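Local coordinates for bartonella effector protein (Bep) substrate of VirB T4SS (Bartonella clarridgeiae, PDB 4XI8) that is a host-targeted effector exported by the VirB secretion system, whose Fic domain, contained here, has a degenerate catalytic motif, leaving the family's AMP-transfer activity uncertain, at residues A[124-136]-A[196-208]. Residues are numbered along the deposited sequence; the frame is centred on the assembly and turned at random.
Sequences RKEFIHEVSTVFI and ITPMLHLFEDISN
Phe203 drives its ring as a knob into a hole formed by Ile128, Val131, Ser132 and Phe135, one side of helix 124-140. The flat ring suits the slot because one face and one edge find different partners: CG1 of Val131 lies over one face, 3.9 Å from the Phe203 ring centroid, while the rim at CZ points into the face of Phe135, an edge-to-face pair with planes 79° apart. Ser132 is small enough to let the helices approach, the segment axes 9.3 Å apart and at 127° to each other, nearer antiparallel than parallel. With chi1 at -53°, its hydroxyl turns back along its own helix and donates to Ile128 O, a carbonyl that also takes Ser132 N from its opposite face. Beyond the aromatic pair, the flexible chain of Met199 bends at chi2: Met199 CE lies at the edge of the Phe135 ring, 3.5 Å from Phe135 CE2, SD adds an oblique Met-aromatic contact, and CG meets CD1 of Ile136.

The outer side is looser. Leu200 sets CD2 over the centre of the His129 ring, 3.9 Å from the centroid, but this exposed imidazole is poorly ordered, although its ND1 donates to Lys125 O. At the end away from Met199 and Ile136, Arg124, long enough to span the wider gap, reaches the carboxyl end of helix 197-206: NH2 donates to Glu204 O at 3.3 Å, and NE makes a weak bond to Ser207 O. The Glu204 carboxylate instead bonds Tyr40 of the second subunit.

Both helices belong to the predominantly helical Fic (Fido) domain. Helix 148-162 packs against Val131 and Phe135 through Phe156 and Gln152, helix 174-183 lies against Phe135 and Met199, and Asn208 caps the start of helix 209-217.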
# COMPACT_ATOMS: atom_id res chain seq x y z
N ARG A 124 18.66 9.92 -21.68
CA ARG A 124 18.08 9.35 -20.47
C ARG A 124 19.17 8.63 -19.68
O ARG A 124 19.21 8.69 -18.45
CB ARG A 124 16.92 8.40 -20.81
CG ARG A 124 15.95 8.17 -19.66
CD ARG A 124 14.82 7.23 -20.04
NE ARG A 124 14.75 6.05 -19.18
CZ ARG A 124 15.48 4.95 -19.36
NH1 ARG A 124 16.34 4.87 -20.36
NH2 ARG A 124 15.34 3.93 -18.52
N LYS A 125 20.07 7.95 -20.40
CA LYS A 125 21.20 7.27 -19.78
C LYS A 125 22.14 8.26 -19.08
O LYS A 125 22.61 7.99 -17.97
CB LYS A 125 21.98 6.48 -20.83
N GLU A 126 22.42 9.38 -19.73
CA GLU A 126 23.28 10.41 -19.15
C GLU A 126 22.61 11.06 -17.94
O GLU A 126 23.27 11.40 -16.96
CB GLU A 126 23.61 11.49 -20.18
CG GLU A 126 24.73 11.12 -21.14
CD GLU A 126 25.03 12.23 -22.13
OE1 GLU A 126 24.33 12.32 -23.16
OE2 GLU A 126 25.95 13.03 -21.86
N PHE A 127 21.30 11.23 -18.03
CA PHE A 127 20.52 11.85 -16.96
C PHE A 127 20.59 11.02 -15.68
O PHE A 127 20.71 11.57 -14.59
CB PHE A 127 19.07 12.02 -17.40
CG PHE A 127 18.19 12.66 -16.37
CD1 PHE A 127 18.21 14.03 -16.18
CD2 PHE A 127 17.35 11.89 -15.58
CE1 PHE A 127 17.41 14.63 -15.22
CE2 PHE A 127 16.54 12.48 -14.63
CZ PHE A 127 16.57 13.85 -14.45
N ILE A 128 20.51 9.70 -15.83
CA ILE A 128 20.55 8.79 -14.69
C ILE A 128 21.89 8.86 -13.95
O ILE A 128 21.91 8.93 -12.72
CB ILE A 128 20.31 7.34 -15.14
CG1 ILE A 128 18.89 7.19 -15.71
CG2 ILE A 128 20.51 6.37 -13.98
CD1 ILE A 128 18.66 5.89 -16.43
N HIS A 129 22.99 8.86 -14.69
CA HIS A 129 24.32 8.90 -14.09
C HIS A 129 24.60 10.24 -13.42
O HIS A 129 25.43 10.32 -12.51
CB HIS A 129 25.39 8.60 -15.14
CG HIS A 129 25.51 7.15 -15.49
ND1 HIS A 129 24.55 6.47 -16.20
CD2 HIS A 129 26.49 6.25 -15.22
CE1 HIS A 129 24.92 5.21 -16.35
NE2 HIS A 129 26.10 5.05 -15.77
N GLU A 130 23.92 11.28 -13.87
CA GLU A 130 24.13 12.62 -13.33
C GLU A 130 23.30 12.84 -12.07
O GLU A 130 23.77 13.44 -11.11
CB GLU A 130 23.80 13.68 -14.38
CG GLU A 130 24.83 13.81 -15.49
CD GLU A 130 26.16 14.38 -15.01
OE1 GLU A 130 26.18 14.98 -13.92
OE2 GLU A 130 27.17 14.23 -15.73
N VAL A 131 22.06 12.36 -12.09
CA VAL A 131 21.17 12.52 -10.95
C VAL A 131 21.61 11.63 -9.78
O VAL A 131 21.60 12.06 -8.63
CB VAL A 131 19.71 12.20 -11.33
CG1 VAL A 131 18.83 12.10 -10.09
CG2 VAL A 131 19.18 13.25 -12.27
N SER A 132 22.02 10.41 -10.10
CA SER A 132 22.44 9.45 -9.08
C SER A 132 23.63 9.95 -8.27
O SER A 132 23.67 9.79 -7.06
CB SER A 132 22.78 8.10 -9.73
OG SER A 132 21.72 7.64 -10.54
N THR A 133 24.59 10.57 -8.95
CA THR A 133 25.79 11.08 -8.29
C THR A 133 25.46 12.21 -7.32
O THR A 133 25.93 12.22 -6.18
CB THR A 133 26.82 11.58 -9.32
OG1 THR A 133 27.20 10.50 -10.18
CG2 THR A 133 28.06 12.12 -8.62
N VAL A 134 24.66 13.17 -7.78
CA VAL A 134 24.29 14.31 -6.95
C VAL A 134 23.39 13.87 -5.79
O VAL A 134 23.50 14.40 -4.68
CB VAL A 134 23.56 15.39 -7.78
CG1 VAL A 134 23.23 16.60 -6.92
CG2 VAL A 134 24.42 15.80 -8.97
N PHE A 135 22.52 12.90 -6.05
CA PHE A 135 21.62 12.39 -5.02
C PHE A 135 22.41 11.73 -3.89
O PHE A 135 22.12 11.94 -2.71
CB PHE A 135 20.63 11.39 -5.62
CG PHE A 135 19.55 10.96 -4.67
CD1 PHE A 135 18.46 11.77 -4.42
CD2 PHE A 135 19.64 9.74 -4.02
CE1 PHE A 135 17.47 11.37 -3.55
CE2 PHE A 135 18.65 9.34 -3.14
CZ PHE A 135 17.56 10.16 -2.90
N ILE A 136 23.41 10.93 -4.26
CA ILE A 136 24.26 10.25 -3.28
C ILE A 136 25.06 11.27 -2.48
O ILE A 136 25.18 11.17 -1.26
CB ILE A 136 25.22 9.26 -3.96
CG1 ILE A 136 24.43 8.10 -4.59
CG2 ILE A 136 26.22 8.70 -2.96
CD1 ILE A 136 25.27 7.18 -5.43
N ILE A 196 27.78 2.33 -6.70
CA ILE A 196 26.70 3.18 -7.19
C ILE A 196 25.73 2.40 -8.08
O ILE A 196 24.71 2.93 -8.52
CB ILE A 196 27.25 4.38 -7.99
CG1 ILE A 196 27.93 3.90 -9.28
CG2 ILE A 196 28.22 5.19 -7.14
CD1 ILE A 196 28.29 5.01 -10.23
N THR A 197 26.07 1.14 -8.34
CA THR A 197 25.25 0.28 -9.20
C THR A 197 23.79 0.13 -8.72
O THR A 197 22.88 0.18 -9.54
CB THR A 197 25.88 -1.12 -9.34
OG1 THR A 197 27.25 -1.00 -9.76
CG2 THR A 197 25.12 -1.95 -10.37
N PRO A 198 23.57 -0.07 -7.40
CA PRO A 198 22.16 -0.12 -6.97
C PRO A 198 21.42 1.20 -7.19
O PRO A 198 20.23 1.18 -7.48
CB PRO A 198 22.26 -0.44 -5.48
CG PRO A 198 23.56 -1.13 -5.33
CD PRO A 198 24.47 -0.43 -6.29
N MET A 199 22.13 2.32 -7.05
CA MET A 199 21.52 3.63 -7.28
C MET A 199 21.17 3.84 -8.74
O MET A 199 20.12 4.40 -9.06
CB MET A 199 22.46 4.74 -6.80
CG MET A 199 22.12 5.25 -5.41
SD MET A 199 20.47 5.97 -5.35
CE MET A 199 20.30 6.26 -3.60
N LEU A 200 22.06 3.40 -9.63
CA LEU A 200 21.82 3.48 -11.06
C LEU A 200 20.59 2.67 -11.45
O LEU A 200 19.76 3.11 -12.24
CB LEU A 200 23.04 3.00 -11.85
CG LEU A 200 24.29 3.87 -11.74
CD1 LEU A 200 25.45 3.23 -12.49
CD2 LEU A 200 24.03 5.27 -12.27
N HIS A 201 20.48 1.47 -10.88
CA HIS A 201 19.34 0.60 -11.12
C HIS A 201 18.03 1.23 -10.65
O HIS A 201 16.99 1.06 -11.28
CB HIS A 201 19.54 -0.75 -10.43
CG HIS A 201 20.60 -1.60 -11.06
ND1 HIS A 201 20.99 -2.81 -10.53
CD2 HIS A 201 21.35 -1.41 -12.17
CE1 HIS A 201 21.93 -3.34 -11.29
NE2 HIS A 201 22.17 -2.51 -12.29
N LEU A 202 18.10 1.94 -9.53
CA LEU A 202 16.92 2.59 -8.96
C LEU A 202 16.37 3.64 -9.91
O LEU A 202 15.22 3.56 -10.35
CB LEU A 202 17.25 3.21 -7.60
CG LEU A 202 16.11 3.68 -6.69
CD1 LEU A 202 16.53 3.57 -5.24
CD2 LEU A 202 15.68 5.11 -7.01
N PHE A 203 17.20 4.62 -10.25
CA PHE A 203 16.79 5.74 -11.10
C PHE A 203 16.43 5.29 -12.51
O PHE A 203 15.63 5.94 -13.19
CB PHE A 203 17.88 6.80 -11.14
CG PHE A 203 17.91 7.68 -9.92
CD1 PHE A 203 16.92 8.63 -9.71
CD2 PHE A 203 18.92 7.55 -8.98
CE1 PHE A 203 16.94 9.43 -8.59
CE2 PHE A 203 18.94 8.35 -7.85
CZ PHE A 203 17.95 9.29 -7.66
N GLU A 204 17.02 4.18 -12.96
CA GLU A 204 16.74 3.66 -14.29
C GLU A 204 15.32 3.10 -14.37
O GLU A 204 14.62 3.28 -15.36
CB GLU A 204 17.76 2.59 -14.67
CG GLU A 204 17.68 2.14 -16.12
CD GLU A 204 18.73 1.11 -16.47
OE1 GLU A 204 18.79 0.69 -17.65
OE2 GLU A 204 19.51 0.72 -15.57
N ASP A 205 14.91 2.42 -13.30
CA ASP A 205 13.55 1.90 -13.21
C ASP A 205 12.55 3.04 -13.05
O ASP A 205 11.46 3.02 -13.62
CB ASP A 205 13.42 0.93 -12.03
CG ASP A 205 14.26 -0.32 -12.21
OD1 ASP A 205 14.74 -0.57 -13.34
OD2 ASP A 205 14.45 -1.06 -11.22
N ILE A 206 12.96 4.04 -12.28
CA ILE A 206 12.10 5.18 -11.95
C ILE A 206 11.82 6.08 -13.15
O ILE A 206 10.71 6.58 -13.30
CB ILE A 206 12.74 6.00 -10.80
CG1 ILE A 206 12.73 5.19 -9.51
CG2 ILE A 206 12.01 7.30 -10.59
CD1 ILE A 206 11.44 4.44 -9.29
N SER A 207 12.82 6.26 -14.00
CA SER A 207 12.67 7.13 -15.17
C SER A 207 12.06 6.38 -16.35
O SER A 207 11.96 6.92 -17.46
CB SER A 207 14.01 7.73 -15.56
OG SER A 207 14.98 6.72 -15.80
N ASN A 208 11.66 5.13 -16.12
CA ASN A 208 11.04 4.30 -17.15
C ASN A 208 9.57 4.07 -16.85
O ASN A 208 9.23 3.26 -15.99
CB ASN A 208 11.78 2.97 -17.27
CG ASN A 208 11.40 2.21 -18.53
OD1 ASN A 208 10.36 2.47 -19.15
ND2 ASN A 208 12.24 1.25 -18.92